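Long-range contact in dipeptide Epimerase (PDB 3KUM), which belongs to the mandelate racemase/muconate lactonizing enzyme family of the enolase superfamily and binds a magnesium ion in its barrel domain: residues A[159-164]-A[187-192]. Sequence-based numbering, arbitrary orientation.
With MG (magnesium ion), chain K; TYR (tyrosine), chain J; ARG (arginine), chain I.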
loop_
_atom_site.group_PDB
_atom_site.type_symbol
_atom_site.label_atom_id
_atom_site.label_comp_id
_atom_site.label_asym_id
_atom_site.label_seq_id
_atom_site.Cartn_x
_atom_site.Cartn_y
_atom_site.Cartn_z
ATOM N N LYS A 159 -26.606 -0.818 10.607
ATOM C CA LYS A 159 -25.838 -2.000 10.972
ATOM C C LYS A 159 -26.595 -2.618 12.143
ATOM O O LYS A 159 -26.847 -1.949 13.143
ATOM C CB LYS A 159 -24.413 -1.616 11.392
ATOM C CG LYS A 159 -23.545 -2.814 11.762
ATOM C CD LYS A 159 -22.064 -2.451 11.870
ATOM C CE LYS A 159 -21.233 -3.682 12.200
ATOM N NZ LYS A 159 -19.769 -3.418 12.192
ATOM N N ILE A 160 -26.959 -3.890 12.011
ATOM C CA ILE A 160 -27.728 -4.585 13.037
ATOM C C ILE A 160 -26.979 -5.711 13.733
ATOM O O ILE A 160 -26.539 -6.663 13.097
ATOM C CB ILE A 160 -29.026 -5.176 12.435
ATOM C CG1 ILE A 160 -29.849 -4.057 11.792
ATOM C CG2 ILE A 160 -29.831 -5.896 13.521
ATOM C CD1 ILE A 160 -31.019 -4.557 10.960
ATOM N N LYS A 161 -26.859 -5.604 15.052
ATOM C CA LYS A 161 -26.179 -6.627 15.834
ATOM C C LYS A 161 -27.137 -7.765 16.186
ATOM O O LYS A 161 -28.313 -7.538 16.465
ATOM C CB LYS A 161 -25.610 -6.021 17.124
ATOM C CG LYS A 161 -24.474 -5.019 16.914
ATOM C CD LYS A 161 -23.177 -5.718 16.528
ATOM C CE LYS A 161 -22.040 -4.722 16.352
ATOM N NZ LYS A 161 -20.758 -5.389 15.992
ATOM N N VAL A 162 -26.620 -8.988 16.163
ATOM C CA VAL A 162 -27.396 -10.173 16.493
ATOM C C VAL A 162 -26.410 -11.168 17.081
ATOM O O VAL A 162 -25.200 -10.977 16.971
ATOM C CB VAL A 162 -28.056 -10.802 15.239
ATOM C CG1 VAL A 162 -29.001 -9.803 14.583
ATOM C CG2 VAL A 162 -26.991 -11.253 14.254
ATOM N N GLY A 163 -26.915 -12.222 17.709
ATOM C CA GLY A 163 -26.023 -13.207 18.286
ATOM C C GLY A 163 -26.476 -13.875 19.571
ATOM O O GLY A 163 -25.660 -14.489 20.257
ATOM N N THR A 164 -27.759 -13.764 19.911
ATOM C CA THR A 164 -28.278 -14.403 21.125
ATOM C C THR A 164 -28.804 -15.796 20.788
ATOM O O THR A 164 -28.797 -16.701 21.626
ATOM C CB THR A 164 -29.429 -13.593 21.750
ATOM O OG1 THR A 164 -30.515 -13.507 20.821
ATOM C CG2 THR A 164 -28.957 -12.197 22.110
ATOM N N ARG A 187 -27.188 -4.138 7.060
ATOM C CA ARG A 187 -26.046 -5.035 7.202
ATOM C C ARG A 187 -26.153 -5.662 8.591
ATOM O O ARG A 187 -26.549 -4.998 9.541
ATOM C CB ARG A 187 -24.728 -4.257 7.044
ATOM C CG ARG A 187 -24.697 -2.913 7.757
ATOM C CD ARG A 187 -23.494 -2.049 7.337
ATOM N NE ARG A 187 -23.380 -1.913 5.884
ATOM C CZ ARG A 187 -22.796 -0.892 5.259
ATOM N NH1 ARG A 187 -22.260 0.114 5.945
ATOM N NH2 ARG A 187 -22.742 -0.879 3.939
ATOM N N LEU A 188 -25.821 -6.943 8.704
ATOM C CA LEU A 188 -25.905 -7.616 9.994
ATOM C C LEU A 188 -24.516 -7.971 10.504
ATOM O O LEU A 188 -23.597 -8.197 9.719
ATOM C CB LEU A 188 -26.731 -8.900 9.882
ATOM C CG LEU A 188 -28.081 -8.836 9.163
ATOM C CD1 LEU A 188 -28.723 -10.215 9.215
ATOM C CD2 LEU A 188 -28.982 -7.796 9.802
ATOM N N ASP A 189 -24.385 -8.030 11.823
ATOM C CA ASP A 189 -23.123 -8.361 12.472
ATOM C C ASP A 189 -23.432 -9.316 13.626
ATOM O O ASP A 189 -24.072 -8.925 14.598
ATOM C CB ASP A 189 -22.474 -7.090 13.021
ATOM C CG ASP A 189 -21.025 -7.297 13.417
ATOM O OD1 ASP A 189 -20.641 -8.455 13.685
ATOM O OD2 ASP A 189 -20.277 -6.298 13.466
ATOM N N ALA A 190 -22.974 -10.561 13.522
ATOM C CA ALA A 190 -23.230 -11.554 14.562
ATOM C C ALA A 190 -22.057 -11.779 15.517
ATOM O O ALA A 190 -22.085 -12.693 16.343
ATOM C CB ALA A 190 -23.628 -12.880 13.918
ATOM N N ASN A 191 -21.034 -10.945 15.408
ATOM C CA ASN A 191 -19.851 -11.075 16.247
ATOM C C ASN A 191 -19.500 -12.499 16.678
ATOM O O ASN A 191 -19.471 -12.809 17.869
ATOM C CB ASN A 191 -19.964 -10.174 17.478
ATOM C CG ASN A 191 -19.728 -8.711 17.145
ATOM O OD1 ASN A 191 -20.668 -7.916 17.066
ATOM N ND2 ASN A 191 -18.461 -8.350 16.928
ATOM N N GLN A 192 -19.245 -13.353 15.691
ATOM C CA GLN A 192 -18.845 -14.746 15.907
ATOM C C GLN A 192 -19.851 -15.642 16.628
ATOM O O GLN A 192 -19.504 -16.748 17.040
ATOM C CB GLN A 192 -17.533 -14.782 16.693
ATOM C CG GLN A 192 -16.537 -13.715 16.295
ATOM C CD GLN A 192 -15.336 -13.688 17.211
ATOM O OE1 GLN A 192 -14.623 -14.687 17.353
ATOM N NE2 GLN A 192 -15.106 -12.548 17.844
HETATM MG MG MG K . -18.020 -6.493 13.283
HETATM N N TYR J . -17.634 -2.123 16.475
HETATM C CA TYR J . -17.321 -3.540 16.616
HETATM C C TYR J . -17.710 -4.370 15.395
HETATM O O TYR J . -17.897 -3.786 14.303
HETATM C CB TYR J . -18.012 -4.100 17.856
HETATM C CG TYR J . -17.531 -3.488 19.149
HETATM C CD1 TYR J . -18.425 -3.230 20.183
HETATM C CD2 TYR J . -16.182 -3.171 19.344
HETATM C CE1 TYR J . -18.000 -2.674 21.379
HETATM C CE2 TYR J . -15.741 -2.608 20.543
HETATM C CZ TYR J . -16.662 -2.361 21.556
HETATM O OH TYR J . -16.273 -1.782 22.741
HETATM O OXT TYR J . -17.801 -5.610 15.555
HETATM N N ARG I . -20.055 0.129 14.978
HETATM C CA ARG I . -19.030 -0.197 16.022
HETATM C C ARG I . -18.844 -1.706 16.117
HETATM O O ARG I . -19.781 -2.474 15.878
HETATM C CB ARG I . -19.477 0.330 17.386
HETATM C CG ARG I . -20.023 1.730 17.364
HETATM C CD ARG I . -20.878 1.959 18.586
HETATM N NE ARG I . -21.781 3.089 18.415
HETATM C CZ ARG I . -22.838 3.317 19.186
HETATM N NH1 ARG I . -23.123 2.487 20.182
HETATM N NH2 ARG I . -23.608 4.373 18.964
HETATM O O HOH W 1 -23.240 -8.838 17.832
HETATM O O HOH W 2 -17.929 -8.536 13.595
#
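Lys-161 can be followed outward from CB, which passes 4.1 Å from the backbone O of Asp-189. Beyond CG the chain bends (chi2 -74°), bringing CD against both Asn-191 OD1 and Asp-189 CB. CE then lies 3.5 Å from Asn-191 OD1, near the carbonyl O of the bound arginine. At the tip, NZ gives two hydrogen bonds across the contact. Asn-191 OD1 takes one from Lys-161 NZ at 2.7 Å, in its carbonyl plane and on a lone pair; Asp-189 OD2 takes the other, part of a salt bridge, from above the carboxylate plane (78° out of it). Asp-189 OD2 also binds magnesium at 2.3 Å, and Glu-215 and Asp-240 bind the same ion. Backbone bonds, such as Ile-160 N to Arg-187 O at 2.7 Å, pair strands 157-161 and 185-189 in parallel register, joined through helix 166-180 as a beta-alpha-beta unit of the enolase-superfamily barrel, with the metal at the strands' C-terminal ends. Asp-189 OD1 accepts Asn-191 N in an Asx turn, steadying the carboxylate, while Asn-191 ND2 reaches the bound tyrosine's OXT at 3.1 Å. Lys-159, extended throughout, brings NZ to that ligand's O. On the opposite sheet face, Ile-160 CB packs 3.7 Å from Leu-188 CD2.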